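Local coordinates for putative cell adhesion protein (Bacteroides thetaiotaomicron, PDB 4DGU) that probably serves as a fimbrillin-like pilus component in cell adhesion, and binds zinc ions, at residues 54-59 with 63-68; 38-43 with 81-86. All coordinates share one frame; numbering follows the deposited sequence.

Interaction 1 (54-59 with 63-68); sequences DYTPFI and DSRAWN
I59 and D63 bring the two segments together, their CA atoms 5.2 Å apart where the chain turns between strand 56-59 and the short strand 65-66, and D63 N donates to I59 O over 2.9 Å. This is a strand-turn-strand connection in the beta-rich, probably transthyretin-like fold of the fimbrillin family: 56-59 pairs with strand 45-50 and 65-66 with strand 13-20, so that side chains, more than backbone bonds, span the distance between them. D63 acts twice. Its OD2 accepts I59 N in a nearly straight bond (3.1 Å, 177°), met from above the carboxylate plane, while its CB sits over the centre of the F58 ring, 3.7 Å from the centroid, in a CH-pi contact. The F58 ring, swung away from its own backbone N (chi1 -174°), runs beneath D63, and R65 N lies at its edge, in plane. An alanine at F58 would remove this ring and is likely to leave D63 CB without its support and a gap beside R65. The R65 chain, bent at chi3 (-73°), carries its guanidinium to T56, with M48 O accepting NH1; a weak bond joins R65 NH2 to T56 O at 3.4 Å.

Interaction 2 (38-43 with 81-86); sequences NSITTG and AHYPAL
No backbone hydrogen bond links I40 and Y83, the residues whose CA atoms come nearest across the two segments, 7.5 Å apart: the chain leaving short helix 36-39 passes the end of strand 77-83 and meets it through side chains. In this part of the fimbrillin-like fold the loop that follows the helix packs against Y83, in the last position of the strand, just before a cis peptide bond to P84. I40 lays its CG1 branch over one face of the tyrosine ring, 3.9 Å from the centroid and offset toward the rim, in a CH-pi contact that comes to 3.6 Å between I40 CG1 and Y83 CD2. I40 CD1 continues toward the root of the ring, 3.8 Å from Y83 CB. P84 CD of the next residue lies over the rim of the opposite face, 4.2 Å above the plane. The Y83 side chain leaves the backbone toward 38-43, and chi1 of -177° extends the ring away from its own backbone N. I46 and L108, from the neighbouring strands, touch both I40 and Y83 and join them to the sheet. At its polar end the tyrosine hydroxyl hydrogen-bonds E44 OE1, while S39 OG is bonded to E106 OE2; the Y83 OH lies 3.5 Å from S39 O.

Overall arrangement
Followed from the N terminus, the chain passes helix 36-39 and the 38-43 segment, runs out along strand 45-50, returns through 56-59, turns into 65-66 and comes back along 77-83. Interaction 2 closes this long excursion, and interaction 1 closes a short turn nested inside it, an instance of local closure within a longer-range one. Both reach the same mixed sheet, in which strand 45-50 pairs with 56-59 on one side and 77-83 on the other. The contacts, centred about 13 Å apart, also touch directly: Y55 packs on H82 and L86, and I59 on G43. Together they tie the loop after helix 36-39, the end of strand 77-83 and the turn between 56-59 and 65-66 to one sheet.

Interaction 1 (54-59 with 63-68)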
# COMPACT_ATOMS: atom_id res chain seq x y z
N ASP A 54 -14.77 -38.20 -13.22
CA ASP A 54 -15.96 -37.35 -13.07
C ASP A 54 -16.25 -37.08 -11.62
O ASP A 54 -16.00 -37.94 -10.77
CB ASP A 54 -17.22 -37.99 -13.71
CG ASP A 54 -17.20 -38.25 -15.21
OD1 ASP A 54 -17.46 -39.42 -15.62
OD2 ASP A 54 -17.00 -37.28 -15.99
N TYR A 55 -16.83 -35.89 -11.33
CA TYR A 55 -17.25 -35.50 -9.99
C TYR A 55 -18.50 -36.30 -9.59
O TYR A 55 -19.44 -36.42 -10.37
CB TYR A 55 -17.54 -33.99 -9.94
CG TYR A 55 -16.29 -33.13 -10.00
CD1 TYR A 55 -15.48 -32.96 -8.89
CD2 TYR A 55 -15.96 -32.42 -11.16
CE1 TYR A 55 -14.36 -32.13 -8.92
CE2 TYR A 55 -14.83 -31.59 -11.21
CZ TYR A 55 -14.03 -31.46 -10.08
OH TYR A 55 -12.91 -30.66 -10.12
N THR A 56 -18.46 -36.93 -8.42
CA THR A 56 -19.59 -37.71 -7.91
C THR A 56 -19.97 -37.15 -6.52
O THR A 56 -19.09 -36.61 -5.82
CB THR A 56 -19.30 -39.23 -7.92
OG1 THR A 56 -18.04 -39.49 -7.30
CG2 THR A 56 -19.31 -39.83 -9.34
N PRO A 57 -21.25 -37.20 -6.13
CA PRO A 57 -21.62 -36.65 -4.81
C PRO A 57 -21.02 -37.45 -3.66
O PRO A 57 -20.80 -38.66 -3.78
CB PRO A 57 -23.15 -36.72 -4.79
CG PRO A 57 -23.59 -37.24 -6.14
CD PRO A 57 -22.41 -37.83 -6.81
N PHE A 58 -20.74 -36.75 -2.54
CA PHE A 58 -20.22 -37.32 -1.29
C PHE A 58 -20.86 -36.58 -0.10
O PHE A 58 -20.75 -35.35 -0.01
CB PHE A 58 -18.69 -37.22 -1.24
CG PHE A 58 -18.04 -37.89 -0.05
CD1 PHE A 58 -18.01 -37.27 1.20
CD2 PHE A 58 -17.40 -39.13 -0.19
CE1 PHE A 58 -17.41 -37.88 2.30
CE2 PHE A 58 -16.77 -39.73 0.90
CZ PHE A 58 -16.78 -39.11 2.15
N ILE A 59 -21.52 -37.34 0.80
CA ILE A 59 -22.17 -36.78 2.00
C ILE A 59 -21.13 -36.73 3.12
O ILE A 59 -20.61 -37.76 3.55
CB ILE A 59 -23.46 -37.54 2.41
CG1 ILE A 59 -24.48 -37.50 1.24
CG2 ILE A 59 -24.07 -36.93 3.68
CD1 ILE A 59 -25.33 -38.69 1.06
N ASP A 63 -20.61 -40.46 4.48
CA ASP A 63 -20.08 -41.34 3.44
C ASP A 63 -18.63 -41.74 3.70
O ASP A 63 -17.92 -41.18 4.54
CB ASP A 63 -20.21 -40.70 2.03
CG ASP A 63 -21.57 -40.84 1.36
OD1 ASP A 63 -22.48 -41.44 1.98
OD2 ASP A 63 -21.73 -40.35 0.22
N SER A 64 -18.24 -42.78 2.97
CA SER A 64 -16.91 -43.35 2.86
C SER A 64 -16.75 -43.71 1.39
O SER A 64 -17.73 -44.08 0.74
CB SER A 64 -16.73 -44.55 3.78
OG SER A 64 -17.69 -45.56 3.51
N ARG A 65 -15.57 -43.47 0.83
CA ARG A 65 -15.36 -43.81 -0.57
C ARG A 65 -14.40 -44.99 -0.67
O ARG A 65 -13.44 -45.06 0.09
CB ARG A 65 -14.86 -42.58 -1.36
CG ARG A 65 -14.84 -42.84 -2.87
CD ARG A 65 -14.85 -41.58 -3.68
NE ARG A 65 -16.16 -40.94 -3.66
CZ ARG A 65 -16.50 -39.95 -4.46
NH1 ARG A 65 -15.64 -39.48 -5.36
NH2 ARG A 65 -17.70 -39.39 -4.35
N ALA A 66 -14.67 -45.91 -1.61
CA ALA A 66 -13.84 -47.08 -1.93
C ALA A 66 -12.50 -46.61 -2.54
O ALA A 66 -12.49 -45.67 -3.33
CB ALA A 66 -14.59 -47.96 -2.91
N TRP A 67 -11.40 -47.27 -2.19
CA TRP A 67 -10.10 -46.86 -2.72
C TRP A 67 -9.87 -47.32 -4.20
O TRP A 67 -8.77 -47.13 -4.72
CB TRP A 67 -8.94 -47.31 -1.79
CG TRP A 67 -8.52 -46.26 -0.79
CD1 TRP A 67 -8.60 -46.35 0.58
CD2 TRP A 67 -7.94 -44.97 -1.07
NE1 TRP A 67 -8.10 -45.20 1.16
CE2 TRP A 67 -7.68 -44.34 0.17
CE3 TRP A 67 -7.61 -44.29 -2.25
CZ2 TRP A 67 -7.13 -43.06 0.26
CZ3 TRP A 67 -7.08 -43.02 -2.16
CH2 TRP A 67 -6.86 -42.41 -0.92
N ASN A 68 -10.92 -47.82 -4.88
CA ASN A 68 -10.84 -48.19 -6.30
C ASN A 68 -11.12 -46.98 -7.16
O ASN A 68 -10.50 -46.84 -8.21
CB ASN A 68 -11.76 -49.36 -6.68
CG ASN A 68 -12.97 -49.54 -5.83
OD1 ASN A 68 -12.91 -50.19 -4.79
ND2 ASN A 68 -14.08 -48.98 -6.28

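Interaction 2 (38-43 with 81-86)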
# COMPACT_ATOMS: atom_id res chain seq x y z
N ASN A 38 -17.21 -24.85 8.94
CA ASN A 38 -18.44 -24.19 9.42
C ASN A 38 -19.51 -24.14 8.31
O ASN A 38 -20.69 -24.02 8.61
CB ASN A 38 -18.15 -22.78 9.98
CG ASN A 38 -17.48 -22.77 11.34
OD1 ASN A 38 -16.99 -23.79 11.85
ND2 ASN A 38 -17.43 -21.60 11.95
N SER A 39 -19.09 -24.27 7.03
CA SER A 39 -19.95 -24.32 5.84
C SER A 39 -20.25 -25.75 5.46
O SER A 39 -21.41 -26.11 5.26
CB SER A 39 -19.27 -23.63 4.66
OG SER A 39 -19.15 -22.24 4.91
N ILE A 40 -19.20 -26.57 5.36
CA ILE A 40 -19.32 -27.97 4.99
C ILE A 40 -19.38 -28.81 6.28
O ILE A 40 -18.38 -29.37 6.74
CB ILE A 40 -18.23 -28.42 4.00
CG1 ILE A 40 -17.87 -27.28 3.01
CG2 ILE A 40 -18.68 -29.69 3.27
CD1 ILE A 40 -16.60 -27.46 2.25
N THR A 41 -20.57 -28.86 6.85
CA THR A 41 -20.87 -29.58 8.08
C THR A 41 -21.39 -30.99 7.74
O THR A 41 -21.55 -31.33 6.56
CB THR A 41 -21.88 -28.78 8.93
OG1 THR A 41 -23.06 -28.53 8.16
CG2 THR A 41 -21.29 -27.46 9.45
N THR A 42 -21.61 -31.83 8.77
CA THR A 42 -22.13 -33.19 8.58
C THR A 42 -23.49 -33.08 7.86
O THR A 42 -24.32 -32.23 8.20
CB THR A 42 -22.20 -33.94 9.92
OG1 THR A 42 -20.91 -33.91 10.53
CG2 THR A 42 -22.64 -35.39 9.76
N GLY A 43 -23.65 -33.90 6.82
CA GLY A 43 -24.86 -33.94 6.01
C GLY A 43 -24.78 -33.10 4.75
O GLY A 43 -25.62 -33.25 3.87
N ALA A 81 -12.65 -31.17 -5.13
CA ALA A 81 -14.01 -31.10 -4.63
C ALA A 81 -14.62 -29.71 -4.76
O ALA A 81 -13.93 -28.71 -4.55
CB ALA A 81 -14.05 -31.55 -3.17
N HIS A 82 -15.92 -29.66 -5.08
CA HIS A 82 -16.71 -28.43 -5.16
C HIS A 82 -17.77 -28.42 -4.07
O HIS A 82 -18.40 -29.43 -3.81
CB HIS A 82 -17.40 -28.29 -6.53
CG HIS A 82 -16.47 -27.98 -7.66
ND1 HIS A 82 -16.17 -26.67 -8.02
CD2 HIS A 82 -15.79 -28.83 -8.47
CE1 HIS A 82 -15.33 -26.77 -9.04
NE2 HIS A 82 -15.07 -28.04 -9.34
N TYR A 83 -17.93 -27.26 -3.43
CA TYR A 83 -18.97 -27.01 -2.44
C TYR A 83 -19.57 -25.63 -2.70
O TYR A 83 -18.84 -24.65 -2.70
CB TYR A 83 -18.53 -27.14 -0.97
CG TYR A 83 -19.72 -26.92 -0.06
CD1 TYR A 83 -20.70 -27.91 0.08
CD2 TYR A 83 -19.95 -25.69 0.55
CE1 TYR A 83 -21.85 -27.68 0.84
CE2 TYR A 83 -21.10 -25.44 1.30
CZ TYR A 83 -22.04 -26.45 1.45
OH TYR A 83 -23.17 -26.23 2.20
N PRO A 84 -20.90 -25.52 -2.92
CA PRO A 84 -21.92 -26.61 -2.97
C PRO A 84 -21.69 -27.58 -4.15
O PRO A 84 -20.91 -27.27 -5.06
CB PRO A 84 -23.24 -25.83 -3.12
CG PRO A 84 -22.94 -24.42 -2.67
CD PRO A 84 -21.52 -24.20 -3.12
N ALA A 85 -22.35 -28.75 -4.14
CA ALA A 85 -22.22 -29.77 -5.20
C ALA A 85 -22.62 -29.23 -6.60
O ALA A 85 -23.46 -28.33 -6.70
CB ALA A 85 -23.08 -30.99 -4.87
N LEU A 86 -22.02 -29.78 -7.66
CA LEU A 86 -22.31 -29.41 -9.04
C LEU A 86 -23.59 -30.02 -9.56
O LEU A 86 -24.08 -31.02 -9.01
CB LEU A 86 -21.17 -29.89 -9.96
CG LEU A 86 -19.74 -29.52 -9.63
CD1 LEU A 86 -18.79 -30.29 -10.53
CD2 LEU A 86 -19.52 -28.03 -9.76